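Local coordinates for KLLA0C04147p (Kluyveromyces lactis, PDB 5H2D), which binds ergosterol through its C-terminal oxysterol-binding-related domain, the part present here, and probably transfers sterols between membranes, at residues 378-381 / 382-386; 418-421 / 422-425. One frame throughout, in Å; residues are numbered along the deposited sequence.

Both interactions are local contacts within single helices of the same oxysterol-binding domain, in the part of the chain that follows the antiparallel strands between residues 128 and 319. They hold different elements. Interaction 1 lies in the second half of the long helix 367-390 and is a surface contact. Interaction 2 takes up the short helix 419-424 and is partly buried. Their centres are 28 Å apart and they do not touch. Arginines carry both, in different settings. In interaction 1 two of them reach a sulfate ion at the surface. In interaction 2 the partners are protein groups: one arginine lies beside an indole and pairs with Glu130 of strand 128-133, while the next closes on an aspartate at the helix end.

Interaction 1: residues 378-381 / 382-386; sequences EERQ and RSVRK. With SO4 (sulfate ion), chain E.
Arg382 bonds back to Glu378, and Ser383 to Glu379 and Arg380, within one continuous alpha-helix, 367-390, of the oxysterol-binding domain. The backbone links are of the i to i+4 kind, such as Arg382 N to Glu378 O. Arg382 can be followed outward. Its CB packs against the backbone oxygens of Glu379 and Glu378. CG is anti to the backbone N (chi1 172°), and the chain stays extended to NE, which carries the guanidinium well away from the helix. There NH1 donates to a water at 3.0 Å. The same water donates to Glu379 O, so it bridges the arginine tip to the backbone one turn back. CD of Lys386 lies over one face of the guanidinium, 3.4 Å above its plane and toward the rim. Arg382 NH2 comes obliquely to sulfate O1; at 2.5 Å, with an N-H...O angle of 117°, the detail of this bond is doubtful.

Arg385 approaches the same ion from another direction. Its chain bends at chi3, and its NH2 points edge-on to sulfate O2. Lys386 NZ adds a weak bond to O1. Three basic side chains thus gather round one anion, which probably came from the crystallisation liquor.

Arg380 and Gln381 turn to different parts of the chain. Arg380 is bound by Asp433 and the backbone oxygen of Phe435, and Gln381 OE1 accepts from Leu125 N. Arg380 O takes two donors. Val384 N comes at 2.9 Å, and Ser383 OG folds back to it at 2.8 Å, with a C=O...OG angle of 113°.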
ATOM      1  N   GLU A 378       9.618   2.641  22.220  1.00 12.26           N
ATOM      2  CA  GLU A 378       8.904   1.397  22.503  1.00 14.89           C
ATOM      3  C   GLU A 378       8.624   1.243  23.993  1.00 16.01           C
ATOM      4  O   GLU A 378       7.562   0.734  24.375  1.00 15.53           O
ATOM      5  CB  GLU A 378       9.675   0.195  21.954  1.00 16.56           C
ATOM      6  CG  GLU A 378       9.555   0.096  20.429  1.00 15.33           C
ATOM      7  CD  GLU A 378      10.296  -1.094  19.848  1.00 22.32           C
ATOM      8  OE1 GLU A 378      11.020  -1.779  20.596  1.00 22.02           O
ATOM      9  OE2 GLU A 378      10.165  -1.340  18.626  1.00 22.46           O
ATOM     10  N   GLU A 379       9.553   1.675  24.852  1.00 15.35           N
ATOM     11  CA  GLU A 379       9.295   1.607  26.291  1.00 17.03           C
ATOM     12  C   GLU A 379       8.136   2.510  26.680  1.00 20.15           C
ATOM     13  O   GLU A 379       7.263   2.116  27.465  1.00 19.46           O
ATOM     14  CB  GLU A 379      10.560   1.979  27.073  1.00 20.16           C
ATOM     15  CG  GLU A 379      10.307   2.476  28.497  1.00 26.97           C
ATOM     16  CD  GLU A 379      10.083   3.992  28.568  1.00 34.15           C
ATOM     17  OE1 GLU A 379      10.490   4.721  27.623  1.00 35.22           O
ATOM     18  OE2 GLU A 379       9.492   4.460  29.570  1.00 38.64           O
ATOM     19  N   ARG A 380       8.099   3.725  26.132  1.00 18.10           N
ATOM     20  CA  ARG A 380       7.010   4.636  26.472  1.00 19.97           C
ATOM     21  C   ARG A 380       5.669   4.074  26.030  1.00 20.71           C
ATOM     22  O   ARG A 380       4.678   4.167  26.762  1.00 19.47           O
ATOM     23  CB  ARG A 380       7.241   6.014  25.855  1.00 22.77           C
ATOM     24  CG  ARG A 380       6.128   6.992  26.195  1.00 27.71           C
ATOM     25  CD  ARG A 380       6.653   8.403  26.332  1.00 34.48           C
ATOM     26  NE  ARG A 380       6.786   9.059  25.042  1.00 36.75           N
ATOM     27  CZ  ARG A 380       6.183  10.197  24.714  1.00 32.56           C
ATOM     28  NH1 ARG A 380       5.407  10.825  25.588  1.00 34.93           N
ATOM     29  NH2 ARG A 380       6.367  10.713  23.512  1.00 30.07           N
ATOM     30  N   GLN A 381       5.622   3.482  24.833  1.00 14.48           N
ATOM     31  CA  GLN A 381       4.398   2.851  24.353  1.00 16.70           C
ATOM     32  C   GLN A 381       3.918   1.781  25.321  1.00 19.97           C
ATOM     33  O   GLN A 381       2.730   1.717  25.659  1.00 19.50           O
ATOM     34  CB  GLN A 381       4.643   2.256  22.965  1.00 16.80           C
ATOM     35  CG  GLN A 381       3.517   1.390  22.440  1.00 17.30           C
ATOM     36  CD  GLN A 381       3.641   1.184  20.956  1.00 19.31           C
ATOM     37  OE1 GLN A 381       3.039   1.922  20.174  1.00 20.08           O
ATOM     38  NE2 GLN A 381       4.461   0.215  20.550  1.00 16.11           N
ATOM     39  N   ARG A 382       4.835   0.925  25.780  1.00 18.28           N
ATOM     40  CA  ARG A 382       4.443  -0.135  26.703  1.00 19.29           C
ATOM     41  C   ARG A 382       3.954   0.447  28.021  1.00 19.49           C
ATOM     42  O   ARG A 382       2.969  -0.035  28.595  1.00 20.85           O
ATOM     43  CB  ARG A 382       5.616  -1.093  26.931  1.00 23.85           C
ATOM     44  CG  ARG A 382       5.364  -2.122  28.029  1.00 30.61           C
ATOM     45  CD  ARG A 382       6.594  -2.980  28.290  1.00 36.74           C
ATOM     46  NE  ARG A 382       6.388  -3.889  29.419  1.00 42.76           N
ATOM     47  CZ  ARG A 382       6.456  -3.528  30.698  1.00 43.19           C
ATOM     48  NH1 ARG A 382       6.720  -2.269  31.027  1.00 42.40           N
ATOM     49  NH2 ARG A 382       6.255  -4.423  31.656  1.00 47.19           N
ATOM     50  N   SER A 383       4.619   1.495  28.516  1.00 18.27           N
ATOM     51  CA  SER A 383       4.218   2.048  29.808  1.00 23.29           C
ATOM     52  C   SER A 383       2.850   2.715  29.715  1.00 24.18           C
ATOM     53  O   SER A 383       2.045   2.620  30.648  1.00 21.80           O
ATOM     54  CB  SER A 383       5.269   3.030  30.322  1.00 23.48           C
ATOM     55  OG  SER A 383       5.316   4.204  29.538  1.00 31.97           O
ATOM     56  N   VAL A 384       2.565   3.376  28.592  1.00 20.17           N
ATOM     57  CA  VAL A 384       1.251   3.988  28.400  1.00 19.53           C
ATOM     58  C   VAL A 384       0.165   2.919  28.337  1.00 23.40           C
ATOM     59  O   VAL A 384      -0.928   3.092  28.891  1.00 23.01           O
ATOM     60  CB  VAL A 384       1.259   4.880  27.145  1.00 21.79           C
ATOM     61  CG1 VAL A 384      -0.143   5.327  26.799  1.00 29.32           C
ATOM     62  CG2 VAL A 384       2.157   6.091  27.371  1.00 23.57           C
ATOM     63  N   ARG A 385       0.440   1.797  27.664  1.00 20.52           N
ATOM     64  CA  ARG A 385      -0.523   0.700  27.641  1.00 21.03           C
ATOM     65  C   ARG A 385      -0.783   0.167  29.046  1.00 25.73           C
ATOM     66  O   ARG A 385      -1.935  -0.095  29.412  1.00 25.12           O
ATOM     67  CB  ARG A 385      -0.041  -0.429  26.730  1.00 21.67           C
ATOM     68  CG  ARG A 385      -0.905  -1.684  26.822  1.00 27.35           C
ATOM     69  CD  ARG A 385      -0.336  -2.824  26.000  1.00 29.55           C
ATOM     70  NE  ARG A 385       1.018  -3.172  26.420  1.00 29.13           N
ATOM     71  CZ  ARG A 385       1.310  -4.004  27.416  1.00 37.25           C
ATOM     72  NH1 ARG A 385       0.342  -4.587  28.111  1.00 40.85           N
ATOM     73  NH2 ARG A 385       2.577  -4.256  27.716  1.00 37.60           N
ATOM     74  N   LYS A 386       0.271  -0.001  29.849  1.00 21.00           N
ATOM     75  CA  LYS A 386       0.072  -0.548  31.189  1.00 24.25           C
ATOM     76  C   LYS A 386      -0.729   0.405  32.064  1.00 25.68           C
ATOM     77  O   LYS A 386      -1.548  -0.035  32.879  1.00 26.80           O
ATOM     78  CB  LYS A 386       1.418  -0.885  31.832  1.00 27.44           C
ATOM     79  CG  LYS A 386       2.079  -2.112  31.218  1.00 34.27           C
ATOM     80  CD  LYS A 386       3.090  -2.756  32.159  1.00 43.44           C
ATOM     81  CE  LYS A 386       2.395  -3.476  33.313  1.00 45.34           C
ATOM     82  NZ  LYS A 386       3.357  -4.207  34.183  1.00 45.64           N
TER
HETATM   83  S   SO4 E1304       3.599  -6.734  30.413  1.00 56.46           S
HETATM   84  O1  SO4 E1304       4.258  -5.893  31.414  1.00 52.49           O
HETATM   85  O2  SO4 E1304       3.630  -6.061  29.117  1.00 52.36           O
HETATM   86  O3  SO4 E1304       4.290  -8.017  30.308  1.00 54.83           O
HETATM   87  O4  SO4 E1304       2.213  -6.965  30.810  1.00 56.92           O
HETATM   88  O   HOH W   1       7.668   0.279  29.777  1.00 34.16           O

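Interaction 2: residues 418-421 / 422-425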
ATOM      1  N   GLU A 418     -12.126  14.397   9.758  1.00 17.34           N
ATOM      2  CA  GLU A 418     -11.657  15.584  10.467  1.00 20.93           C
ATOM      3  C   GLU A 418     -10.202  15.939  10.203  1.00 19.38           C
ATOM      4  O   GLU A 418      -9.822  17.099  10.388  1.00 16.35           O
ATOM      5  CB  GLU A 418     -11.833  15.391  11.972  1.00 23.71           C
ATOM      6  CG  GLU A 418     -13.252  15.086  12.360  1.00 27.32           C
ATOM      7  CD  GLU A 418     -13.818  16.138  13.258  1.00 40.63           C
ATOM      8  OE1 GLU A 418     -13.349  16.233  14.418  1.00 47.26           O
ATOM      9  OE2 GLU A 418     -14.717  16.877  12.800  1.00 41.13           O
ATOM     10  N   TYR A 419      -9.371  14.972   9.811  1.00 15.36           N
ATOM     11  CA  TYR A 419      -7.928  15.193   9.844  1.00 13.63           C
ATOM     12  C   TYR A 419      -7.510  16.380   8.981  1.00 14.39           C
ATOM     13  O   TYR A 419      -6.758  17.253   9.431  1.00 14.76           O
ATOM     14  CB  TYR A 419      -7.199  13.933   9.389  1.00 14.36           C
ATOM     15  CG  TYR A 419      -5.701  14.116   9.280  1.00 11.13           C
ATOM     16  CD1 TYR A 419      -4.906  14.068  10.417  1.00 11.88           C
ATOM     17  CD2 TYR A 419      -5.080  14.338   8.042  1.00 11.05           C
ATOM     18  CE1 TYR A 419      -3.528  14.230  10.339  1.00 13.84           C
ATOM     19  CE2 TYR A 419      -3.685  14.497   7.957  1.00 12.65           C
ATOM     20  CZ  TYR A 419      -2.928  14.439   9.115  1.00 11.15           C
ATOM     21  OH  TYR A 419      -1.550  14.565   9.067  1.00 12.44           O
ATOM     22  N   TRP A 420      -7.962  16.414   7.728  1.00 13.31           N
ATOM     23  CA  TRP A 420      -7.452  17.433   6.818  1.00 12.57           C
ATOM     24  C   TRP A 420      -7.971  18.820   7.186  1.00 15.21           C
ATOM     25  O   TRP A 420      -7.228  19.799   7.061  1.00 14.94           O
ATOM     26  CB  TRP A 420      -7.791  17.067   5.372  1.00 15.86           C
ATOM     27  CG  TRP A 420      -7.118  15.783   4.941  1.00 14.51           C
ATOM     28  CD1 TRP A 420      -7.679  14.540   4.898  1.00 13.40           C
ATOM     29  CD2 TRP A 420      -5.751  15.625   4.529  1.00 15.15           C
ATOM     30  NE1 TRP A 420      -6.748  13.614   4.468  1.00 15.13           N
ATOM     31  CE2 TRP A 420      -5.560  14.254   4.234  1.00 13.64           C
ATOM     32  CE3 TRP A 420      -4.676  16.509   4.363  1.00 14.84           C
ATOM     33  CZ2 TRP A 420      -4.342  13.750   3.784  1.00 14.38           C
ATOM     34  CZ3 TRP A 420      -3.462  16.010   3.920  1.00 14.84           C
ATOM     35  CH2 TRP A 420      -3.306  14.630   3.641  1.00 12.65           C
ATOM     36  N   LYS A 421      -9.219  18.921   7.658  1.00 16.87           N
ATOM     37  CA  LYS A 421      -9.730  20.223   8.091  1.00 16.46           C
ATOM     38  C   LYS A 421      -8.988  20.717   9.325  1.00 17.66           C
ATOM     39  O   LYS A 421      -8.581  21.886   9.389  1.00 17.42           O
ATOM     40  CB  LYS A 421     -11.229  20.130   8.367  1.00 19.42           C
ATOM     41  CG  LYS A 421     -12.021  19.607   7.195  1.00 22.05           C
ATOM     42  CD  LYS A 421     -13.523  19.724   7.411  1.00 26.79           C
ATOM     43  CE  LYS A 421     -13.972  18.993   8.650  1.00 26.97           C
ATOM     44  NZ  LYS A 421     -15.463  18.948   8.743  1.00 30.70           N
ATOM     45  N   GLN A 422      -8.798  19.850  10.320  1.00 16.80           N
ATOM     46  CA  GLN A 422      -8.069  20.275  11.509  1.00 15.95           C
ATOM     47  C   GLN A 422      -6.627  20.610  11.170  1.00 16.80           C
ATOM     48  O   GLN A 422      -6.043  21.512  11.775  1.00 19.70           O
ATOM     49  CB  GLN A 422      -8.137  19.200  12.592  1.00 21.96           C
ATOM     50  CG  GLN A 422      -9.558  18.864  13.006  1.00 23.73           C
ATOM     51  CD  GLN A 422      -9.625  18.084  14.304  1.00 32.26           C
ATOM     52  OE1 GLN A 422      -8.632  17.958  15.022  1.00 32.99           O
ATOM     53  NE2 GLN A 422     -10.806  17.559  14.615  1.00 37.94           N
ATOM     54  N   ARG A 423      -6.044  19.897  10.207  1.00 16.20           N
ATOM     55  CA  ARG A 423      -4.704  20.227   9.730  1.00 16.40           C
ATOM     56  C   ARG A 423      -4.681  21.600   9.064  1.00 15.67           C
ATOM     57  O   ARG A 423      -3.799  22.426   9.337  1.00 17.60           O
ATOM     58  CB  ARG A 423      -4.251  19.130   8.765  1.00 15.16           C
ATOM     59  CG  ARG A 423      -2.897  19.317   8.090  1.00 14.62           C
ATOM     60  CD  ARG A 423      -2.801  18.304   6.963  1.00 12.72           C
ATOM     61  NE  ARG A 423      -1.495  18.261   6.308  1.00 13.32           N
ATOM     62  CZ  ARG A 423      -1.116  19.072   5.326  1.00 15.10           C
ATOM     63  NH1 ARG A 423      -1.934  20.018   4.892  1.00 16.17           N
ATOM     64  NH2 ARG A 423       0.077  18.938   4.778  1.00 13.92           N
ATOM     65  N   ARG A 424      -5.631  21.840   8.160  1.00 14.99           N
ATOM     66  CA  ARG A 424      -5.791  23.147   7.527  1.00 16.75           C
ATOM     67  C   ARG A 424      -5.838  24.273   8.554  1.00 19.67           C
ATOM     68  O   ARG A 424      -5.263  25.353   8.338  1.00 17.58           O
ATOM     69  CB  ARG A 424      -7.067  23.133   6.682  1.00 17.28           C
ATOM     70  CG  ARG A 424      -7.399  24.435   5.969  1.00 17.16           C
ATOM     71  CD  ARG A 424      -8.866  24.450   5.547  1.00 16.30           C
ATOM     72  NE  ARG A 424      -9.739  24.364   6.712  1.00 18.57           N
ATOM     73  CZ  ARG A 424     -10.971  23.863   6.705  1.00 18.38           C
ATOM     74  NH1 ARG A 424     -11.505  23.389   5.584  1.00 21.61           N
ATOM     75  NH2 ARG A 424     -11.662  23.818   7.832  1.00 20.42           N
ATOM     76  N   ASP A 425      -6.520  24.044   9.675  1.00 17.12           N
ATOM     77  CA  ASP A 425      -6.758  25.087  10.662  1.00 17.05           C
ATOM     78  C   ASP A 425      -5.720  25.091  11.773  1.00 18.32           C
ATOM     79  O   ASP A 425      -5.924  25.762  12.791  1.00 21.04           O
ATOM     80  CB  ASP A 425      -8.166  24.934  11.245  1.00 19.09           C
ATOM     81  CG  ASP A 425      -9.250  25.123  10.199  1.00 16.61           C
ATOM     82  OD1 ASP A 425      -8.969  25.718   9.135  1.00 20.38           O
ATOM     83  OD2 ASP A 425     -10.385  24.664  10.434  1.00 22.71           O
TER
HETATM   84  O   HOH W   2      -4.916  20.384   5.395  1.00 17.21           O
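Trp420 and Arg423 lie side by side and point the same way. The packing is van der Waals, arginine methylene and guanidinium against the indole. With CG anti to the backbone N (chi1 177°) and the chain extended to NE, Arg423 is laid alongside the ring. Its CD comes 3.7 Å from Trp420 CE3, and Trp420 CZ3 sits over one face of the guanidinium, whose plane is turned 50° from the indole. Tyr419 CE2 also touches Arg423 CD, at 4.0 Å.

The polar ends reach further. Arg423 NE forms a salt bridge with Glu130, which also accepts from Tyr419 OH. Arg423 NH1 donates to a water that also lies 2.9 Å from Trp420 O.

The charged pair is Arg424 with Asp425. NE and NH2 grip the carboxylate side-on, with NH2 to OD2 at 3.0 Å. Arg424 NH1 bonds to Glu18 O. Lys421 CA and CB lie over one face of this guanidinium. A leucine in place of Arg424 would probably leave the Asp425 carboxylate without its mate and the Glu18 carbonyl without this donor.

Backbone bonds complete the set. Gln422 N donates to Glu418 O at 2.9 Å, and Asp425 N reaches Lys421 O. The whole is a short alpha-helix packed by its aromatic side onto strands 128-133 and 138-146 of the oxysterol-binding domain.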